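Local coordinates for nicotinate phosphoribosyltransferase (Saccharomyces cerevisiae, PDB 1VLP), which catalyses the ATP-dependent joining of nicotinate to a phosphoribosyl group, giving nicotinate ribonucleotide in the first step of NAD biosynthesis from nicotinic acid, at residues A[63-66]-A[67-71]; A[415-418]-A[419-423]; A[212-215]-A[216-219]; A[90-93]-A[94-98]. One frame throughout, in Å; residues are numbered along the deposited sequence.

Contact 1: residues A[63-66]-A[67-71]; sequences NWLK and EQFSY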
# COMPACT_ATOMS: atom_id res chain seq x y z
N ASN A 63 4.58 15.24 20.33
CA ASN A 63 5.97 15.70 20.39
C ASN A 63 6.92 14.65 19.79
O ASN A 63 7.88 15.02 19.12
CB ASN A 63 6.36 16.07 21.82
CG ASN A 63 5.62 17.30 22.34
OD1 ASN A 63 5.24 18.16 21.55
ND2 ASN A 63 5.40 17.38 23.66
N TRP A 64 6.69 13.37 20.08
CA TRP A 64 7.50 12.30 19.54
C TRP A 64 7.37 12.26 18.01
O TRP A 64 8.33 12.12 17.29
CB TRP A 64 7.10 10.96 20.17
CG TRP A 64 7.91 9.79 19.79
CD1 TRP A 64 9.02 9.34 20.42
CD2 TRP A 64 7.62 8.84 18.76
NE1 TRP A 64 9.47 8.17 19.83
CE2 TRP A 64 8.62 7.85 18.80
CE3 TRP A 64 6.60 8.72 17.81
CZ2 TRP A 64 8.62 6.77 17.96
CZ3 TRP A 64 6.60 7.63 16.97
CH2 TRP A 64 7.60 6.68 17.05
N LEU A 65 6.13 12.40 17.53
CA LEU A 65 5.89 12.45 16.09
C LEU A 65 6.64 13.58 15.43
O LEU A 65 7.21 13.40 14.35
CB LEU A 65 4.39 12.52 15.78
CG LEU A 65 3.68 11.14 15.91
CD1 LEU A 65 2.14 11.40 15.87
CD2 LEU A 65 4.09 10.18 14.87
N LYS A 66 6.60 14.76 16.02
CA LYS A 66 7.28 15.90 15.44
C LYS A 66 8.79 15.57 15.25
O LYS A 66 9.37 15.81 14.18
CB LYS A 66 7.10 17.13 16.36
CG LYS A 66 7.79 18.33 15.94
CD LYS A 66 7.34 19.57 16.72
CE LYS A 66 8.29 20.74 16.47
NZ LYS A 66 8.45 21.04 15.03
N GLU A 67 9.37 14.97 16.29
CA GLU A 67 10.76 14.53 16.22
C GLU A 67 11.02 13.49 15.12
O GLU A 67 11.92 13.63 14.30
CB GLU A 67 11.23 14.07 17.60
CG GLU A 67 12.69 13.73 17.68
CD GLU A 67 13.13 13.68 19.13
OE1 GLU A 67 12.80 12.69 19.81
OE2 GLU A 67 13.77 14.64 19.62
N GLN A 68 10.22 12.43 15.11
CA GLN A 68 10.33 11.33 14.17
C GLN A 68 10.16 11.79 12.70
O GLN A 68 10.89 11.35 11.81
CB GLN A 68 9.37 10.20 14.56
CG GLN A 68 9.73 9.50 15.85
CD GLN A 68 10.97 8.65 15.80
OE1 GLN A 68 11.25 8.03 14.79
NE2 GLN A 68 11.70 8.60 16.89
N PHE A 69 9.22 12.70 12.47
CA PHE A 69 9.03 13.23 11.15
C PHE A 69 10.29 13.96 10.72
O PHE A 69 10.70 13.85 9.56
CB PHE A 69 7.84 14.18 11.05
CG PHE A 69 6.47 13.54 11.25
CD1 PHE A 69 6.27 12.15 11.33
CD2 PHE A 69 5.36 14.36 11.37
CE1 PHE A 69 4.99 11.62 11.47
CE2 PHE A 69 4.09 13.83 11.54
CZ PHE A 69 3.91 12.46 11.60
N SER A 70 10.89 14.74 11.62
CA SER A 70 12.09 15.49 11.24
C SER A 70 13.23 14.56 10.81
O SER A 70 14.01 14.87 9.92
CB SER A 70 12.53 16.43 12.35
OG SER A 70 13.14 15.75 13.44
N TYR A 71 13.34 13.40 11.49
CA TYR A 71 14.39 12.44 11.20
C TYR A 71 14.31 11.88 9.78
O TYR A 71 15.30 11.43 9.21
CB TYR A 71 14.29 11.27 12.16
CG TYR A 71 14.58 11.55 13.62
CD1 TYR A 71 15.33 12.69 14.05
CD2 TYR A 71 14.16 10.65 14.57
CE1 TYR A 71 15.63 12.90 15.41
CE2 TYR A 71 14.44 10.86 15.93
CZ TYR A 71 15.17 11.96 16.34
OH TYR A 71 15.42 12.14 17.68
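Q68 lays its CG methylene on the indole of W64, one turn earlier in helix 59-71. The carbon stands 3.4 Å from the centroid of the W64 six-membered ring and only 6° off its normal, which makes this a CH-pi contact over the face. Two torsions of Q68 set it up: chi1 (-67°) puts CG over the ring, and the bend at chi2 (-70°) folds the amide over it, with Q68 CD 3.7 Å from W64 CZ2. The terminal amide then reaches beyond the helix, NE2 to the carbonyl of E15 and OE1 to the amide of V17. On the neighbouring face of the helix, L65 CD2 meets F69 CE1 at 3.8 Å, while L65 O sits 3.2 Å above the plane of the F69 ring, toward its rim, and accepts the F69 N hydrogen bond at 2.8 Å. These side chains fill the seam between helix 59-71 and helix 144-159, with strands 113-120 and 126-134 also touching L65 and F69. An alanine in place of W64 would probably leave the Q68 methylene without its aromatic floor and open a gap toward helix 144-159. E67 O accepts twice, from Y71 N and from S70 OG at 2.6 Å. Chemically, Q68 thus works in two ways, its aliphatic part packing on an aromatic face and its amide tying the helix to the N-terminal chain.

Contact 2: residues A[415-418]-A[419-423]; sequences ATVK and RVKEE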
# COMPACT_ATOMS: atom_id res chain seq x y z
N ALA A 415 -18.64 16.83 -6.09
CA ALA A 415 -19.01 17.39 -7.38
C ALA A 415 -18.19 16.72 -8.49
O ALA A 415 -18.73 16.39 -9.57
CB ALA A 415 -18.75 18.90 -7.38
N THR A 416 -16.90 16.52 -8.21
CA THR A 416 -15.99 15.92 -9.17
C THR A 416 -16.38 14.47 -9.40
O THR A 416 -16.41 13.99 -10.55
CB THR A 416 -14.54 16.03 -8.69
OG1 THR A 416 -14.22 17.43 -8.50
CG2 THR A 416 -13.58 15.42 -9.68
N VAL A 417 -16.69 13.77 -8.32
CA VAL A 417 -17.05 12.35 -8.40
C VAL A 417 -18.33 12.21 -9.26
O VAL A 417 -18.42 11.33 -10.16
CB VAL A 417 -17.27 11.76 -6.98
CG1 VAL A 417 -17.94 10.40 -7.05
CG2 VAL A 417 -15.91 11.69 -6.20
N LYS A 418 -19.34 13.05 -8.98
CA LYS A 418 -20.52 13.10 -9.83
C LYS A 418 -20.25 13.34 -11.32
O LYS A 418 -20.84 12.63 -12.16
CB LYS A 418 -21.46 14.19 -9.31
CG LYS A 418 -22.68 14.39 -10.19
CD LYS A 418 -23.71 15.23 -9.50
CE LYS A 418 -24.65 15.82 -10.53
NZ LYS A 418 -25.87 16.32 -9.87
N ARG A 419 -19.46 14.36 -11.64
CA ARG A 419 -19.08 14.73 -13.00
C ARG A 419 -18.40 13.55 -13.72
O ARG A 419 -18.66 13.29 -14.88
CB ARG A 419 -18.03 15.84 -13.02
CG ARG A 419 -18.43 17.27 -12.71
CD ARG A 419 -17.32 18.30 -13.10
NE ARG A 419 -15.91 17.90 -12.84
CZ ARG A 419 -15.09 17.29 -13.71
NH1 ARG A 419 -15.52 16.97 -14.92
NH2 ARG A 419 -13.84 17.00 -13.38
N VAL A 420 -17.49 12.88 -13.01
CA VAL A 420 -16.71 11.75 -13.55
C VAL A 420 -17.60 10.53 -13.80
O VAL A 420 -17.52 9.92 -14.87
CB VAL A 420 -15.48 11.36 -12.64
CG1 VAL A 420 -14.81 10.06 -13.10
CG2 VAL A 420 -14.45 12.45 -12.63
N LYS A 421 -18.47 10.20 -12.86
CA LYS A 421 -19.42 9.10 -13.08
C LYS A 421 -20.26 9.30 -14.35
O LYS A 421 -20.54 8.33 -15.09
CB LYS A 421 -20.33 8.93 -11.89
CG LYS A 421 -19.70 8.23 -10.73
CD LYS A 421 -20.57 8.42 -9.52
CE LYS A 421 -20.23 7.52 -8.40
NZ LYS A 421 -21.16 7.86 -7.26
N GLU A 422 -20.59 10.56 -14.63
CA GLU A 422 -21.33 10.93 -15.83
C GLU A 422 -20.46 10.75 -17.07
O GLU A 422 -20.88 10.05 -18.00
CB GLU A 422 -21.82 12.37 -15.71
CG GLU A 422 -22.88 12.53 -14.62
CD GLU A 422 -23.30 13.98 -14.34
OE1 GLU A 422 -22.73 14.94 -14.94
OE2 GLU A 422 -24.21 14.16 -13.48
N GLU A 423 -19.25 11.32 -17.05
CA GLU A 423 -18.29 11.23 -18.17
C GLU A 423 -17.94 9.79 -18.52
O GLU A 423 -17.77 9.47 -19.70
CB GLU A 423 -17.04 12.07 -17.90
CG GLU A 423 -17.27 13.60 -17.88
CD GLU A 423 -16.12 14.40 -17.28
OE1 GLU A 423 -15.01 13.82 -17.06
OE2 GLU A 423 -16.32 15.61 -17.03
O HOH W 1 -23.24 11.36 -11.69
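The carbonyl oxygen of K418 accepts two hydrogen bonds: E422 N donates to K418 O at 3.2 Å in the regular i to i+4 bond, and a water donates to the same K418 O at 2.8 Å. That water also gives a weak, long bond to E422 OE2, so it links the backbone to the carboxylate. The E422 side chain starts beside its own backbone N (chi1 -67°), which lays CG against K418 O at 3.2 Å and carries OE2 within 3.4 Å of K418 CE. The lysine and glutamate chains pass each other at a slant, and the 4.5 Å between K418 NZ and E422 OE2 lies beyond a salt bridge, leaving at most a diffuse attraction. All of this belongs to helix 414-423 near the C-terminus, a regular alpha-helix whose i to i+4 bonds run from A415 O through R419 O. Its inner face is apolar at V420, which packs on Y257, I401 and I403 of the surrounding loops. Further round, V417 and K421 run alongside each other, V417 CG1 touching K421 CE at 3.9 Å. The extended lysine chain delivers NZ to N410 OD1, a hydrogen bond that ties the helix to the preceding loop. A methionine in place of K421 would probably leave N410 OD1 without this donor and the helix without that tie. At the first turn, T416 OG1 is held by D413 OD2.

Contact 3: residues A[212-215]-A[216-219]; sequences NGNP and DRNK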
# COMPACT_ATOMS: atom_id res chain seq x y z
N ASN A 212 10.19 -22.48 7.02
CA ASN A 212 11.31 -23.37 7.31
C ASN A 212 10.95 -24.66 8.01
O ASN A 212 11.81 -25.54 8.12
CB ASN A 212 12.39 -22.59 8.04
CG ASN A 212 13.08 -21.59 7.10
OD1 ASN A 212 13.30 -21.93 5.93
ND2 ASN A 212 13.36 -20.37 7.56
N GLY A 213 9.67 -24.81 8.36
CA GLY A 213 9.12 -26.10 8.79
C GLY A 213 8.94 -27.04 7.60
O GLY A 213 8.88 -28.23 7.76
N ASN A 214 8.79 -26.50 6.38
CA ASN A 214 8.60 -27.36 5.19
C ASN A 214 8.98 -26.57 3.96
O ASN A 214 8.13 -26.20 3.15
CB ASN A 214 7.16 -27.86 5.09
CG ASN A 214 6.94 -28.89 4.00
OD1 ASN A 214 7.83 -29.20 3.19
ND2 ASN A 214 5.71 -29.42 3.94
N PRO A 215 10.27 -26.21 3.88
CA PRO A 215 10.70 -25.23 2.86
C PRO A 215 10.49 -25.73 1.43
O PRO A 215 10.13 -24.92 0.54
CB PRO A 215 12.19 -25.00 3.18
CG PRO A 215 12.60 -26.23 3.95
CD PRO A 215 11.38 -26.62 4.75
N ASP A 216 10.65 -27.03 1.20
CA ASP A 216 10.45 -27.62 -0.13
C ASP A 216 9.06 -27.31 -0.67
O ASP A 216 8.92 -27.07 -1.85
CB ASP A 216 10.64 -29.14 -0.10
CG ASP A 216 12.09 -29.56 0.09
OD1 ASP A 216 12.96 -28.67 0.19
OD2 ASP A 216 12.34 -30.78 0.14
N ARG A 217 8.04 -27.30 0.22
CA ARG A 217 6.69 -26.94 -0.17
C ARG A 217 6.37 -25.46 -0.03
O ARG A 217 5.77 -24.86 -0.93
CB ARG A 217 5.68 -27.73 0.67
CG ARG A 217 4.23 -27.48 0.23
CD ARG A 217 3.28 -28.12 1.16
NE ARG A 217 3.17 -27.35 2.38
CZ ARG A 217 2.22 -27.55 3.28
NH1 ARG A 217 1.29 -28.47 3.06
NH2 ARG A 217 2.18 -26.79 4.35
N ASN A 218 6.87 -24.86 1.04
CA ASN A 218 6.39 -23.55 1.51
C ASN A 218 7.11 -22.37 0.86
O ASN A 218 6.54 -21.30 0.70
CB ASN A 218 6.50 -23.46 3.01
CG ASN A 218 5.59 -24.44 3.73
OD1 ASN A 218 4.68 -25.02 3.09
ND2 ASN A 218 5.79 -24.62 5.03
N LYS A 219 8.38 -22.57 0.47
CA LYS A 219 9.14 -21.45 -0.10
C LYS A 219 8.48 -20.82 -1.28
O LYS A 219 8.47 -19.59 -1.38
CB LYS A 219 10.58 -21.88 -0.48
CG LYS A 219 11.43 -21.91 0.75
CD LYS A 219 12.90 -22.21 0.37
CE LYS A 219 13.83 -22.34 1.59
NZ LYS A 219 13.30 -21.65 2.82
O HOH W 2 10.79 -29.45 3.04
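N214 and R217 meet as two flat groups turned almost parallel: the amide and guanidinium planes lie 18° apart, although the side chains cross at about a right angle. The amide nitrogen N214 ND2 stands over one face of the guanidinium, 3.6 Å from R217 NE. That guanidinium is kept from turning by its edge, where R217 NE donates in plane to N218 OD1 at 2.9 Å. R217 NH2 forms a salt bridge with D181. N214 is the N-cap of helix 215-218. Its chi1 of -172° carries the amide across to the R217 side chain and leaves OD1 near D216 N, the two bridged by a water 3.0 Å from each. N214 O takes N218 N at 2.8 Å, and R217 N only weakly; K219 N donates to P215 O at 2.9 Å. K219 folds back along the proline: its CE lies 3.5 Å from P215 CB, and the chain bends at chi4 to offer NZ to N212 OD1, a weak bond of 3.1 Å. Chemically, the turn rests on the two sound backbone bonds, with side-chain amides, the guanidinium and a weak lysine bond around them, and a water rather than the cap side chain meeting D216 N.

Contact 4: residues A[90-93]-A[94-98]; sequences PYLP and SAYIK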
# COMPACT_ATOMS: atom_id res chain seq x y z
N PRO A 90 15.24 -4.75 -11.31
CA PRO A 90 16.20 -4.38 -12.32
C PRO A 90 15.65 -3.47 -13.41
O PRO A 90 16.41 -2.82 -14.08
CB PRO A 90 16.65 -5.74 -12.92
CG PRO A 90 15.55 -6.63 -12.64
CD PRO A 90 14.96 -6.19 -11.35
N TYR A 91 14.32 -3.42 -13.53
CA TYR A 91 13.64 -2.58 -14.50
C TYR A 91 13.43 -1.15 -14.04
O TYR A 91 12.89 -0.36 -14.78
CB TYR A 91 12.29 -3.24 -14.89
CG TYR A 91 11.40 -3.62 -13.73
CD1 TYR A 91 10.49 -2.70 -13.19
CD2 TYR A 91 11.47 -4.89 -13.16
CE1 TYR A 91 9.68 -3.04 -12.13
CE2 TYR A 91 10.65 -5.24 -12.11
CZ TYR A 91 9.77 -4.31 -11.59
OH TYR A 91 8.97 -4.66 -10.54
N LEU A 92 13.84 -0.79 -12.82
CA LEU A 92 13.88 0.64 -12.47
C LEU A 92 14.77 1.34 -13.48
O LEU A 92 15.87 0.86 -13.77
CB LEU A 92 14.44 0.89 -11.07
CG LEU A 92 13.60 0.37 -9.92
CD1 LEU A 92 14.34 0.56 -8.57
CD2 LEU A 92 12.27 1.08 -9.87
N PRO A 93 14.30 2.46 -14.04
CA PRO A 93 15.14 3.17 -14.99
C PRO A 93 16.48 3.64 -14.43
O PRO A 93 16.59 4.10 -13.29
CB PRO A 93 14.29 4.37 -15.44
CG PRO A 93 12.91 4.07 -14.99
CD PRO A 93 12.97 3.07 -13.89
N SER A 94 17.50 3.56 -15.29
CA SER A 94 18.81 4.07 -14.97
C SER A 94 18.84 5.47 -14.38
O SER A 94 19.56 5.74 -13.39
CB SER A 94 19.69 4.02 -16.24
OG SER A 94 20.00 2.67 -16.45
N ALA A 95 18.06 6.36 -14.97
CA ALA A 95 18.05 7.75 -14.58
C ALA A 95 17.45 7.98 -13.18
O ALA A 95 17.85 8.91 -12.49
CB ALA A 95 17.31 8.58 -15.60
N TYR A 96 16.52 7.12 -12.81
CA TYR A 96 15.89 7.13 -11.49
C TYR A 96 16.93 6.73 -10.44
O TYR A 96 17.14 7.44 -9.47
CB TYR A 96 14.64 6.25 -11.43
CG TYR A 96 14.15 6.08 -9.99
CD1 TYR A 96 13.46 7.10 -9.34
CD2 TYR A 96 14.43 4.91 -9.28
CE1 TYR A 96 13.04 6.96 -7.99
CE2 TYR A 96 14.01 4.75 -7.96
CZ TYR A 96 13.32 5.78 -7.31
OH TYR A 96 12.93 5.62 -6.03
N ILE A 97 17.64 5.63 -10.70
CA ILE A 97 18.72 5.15 -9.81
C ILE A 97 19.79 6.22 -9.60
O ILE A 97 20.25 6.39 -8.46
CB ILE A 97 19.31 3.83 -10.34
CG1 ILE A 97 18.26 2.71 -10.31
CG2 ILE A 97 20.58 3.42 -9.58
CD1 ILE A 97 17.76 2.23 -8.91
N LYS A 98 20.22 6.89 -10.68
CA LYS A 98 21.16 8.01 -10.58
C LYS A 98 20.65 9.14 -9.69
O LYS A 98 21.41 9.72 -8.88
CB LYS A 98 21.50 8.56 -11.97
CG LYS A 98 22.55 9.65 -11.98
CD LYS A 98 23.16 9.84 -13.38
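Helix 94-101 begins here, with P93 in the N-cap position and the loop from helix 79-88 leading into it. The P93 carbonyl opens the helical bonding: I97 N donates to P93 O at 3.2 Å with an N-H...O angle of 168°, while Y96 N reaches the same oxygen at 3.1 Å only weakly. A proline has no side-chain acceptor to offer the first-turn amides, so the cap side chain contributes contact alone; its ring lies against T271 and F272 of helix 260-272 and T37 of helix 26-38. Across the helix start, L92 CD1 meets I97 CD1 at 3.8 Å, the two side chains crossing at about a right angle. Both torsions of I97 (chi1 -65°, chi2 -67°) bring CD1 back to the loop, where it also comes within 4.2 Å of L92 CB. The same leucine methyl approaches Y96 CE2 obliquely at 4.2 Å. Y96 itself is turned to helix 26-38: its hydroxyl is hydrogen-bonded to H32 ND1 and its ring meets that histidine edge-to-face. L92 packs further on L85, and I97 on I82, both of helix 79-88. L92 lies about 10 Å, side chain to side chain, from Y27, a probable nicotinate-binding residue. The pairing of the residue just before the N-cap with the fourth residue of the helix, here L92 with I97, is the hydrophobic staple of helix N-termini.

How the contacts relate
Along the chain the order is contact 1, contact 4, contact 3, contact 2, and none touches another. Contacts 1 and 4 share the N-terminal family region; their centres are 31 Å apart, on helices 59-71 and 94-101. Contacts 3 and 2 share the later family region, yet lie 50 Å apart between centres, on opposite sides of the chain's centre: one at the turn between helices 197-213 and 215-218, the other on helix 414-423. Contacts 3 and 4 come within about 18 Å at their nearest atoms. All four are therefore separate local helix features, one at a helix start, one at a turn and two within helices, spread around the periphery of a single-chain enzyme.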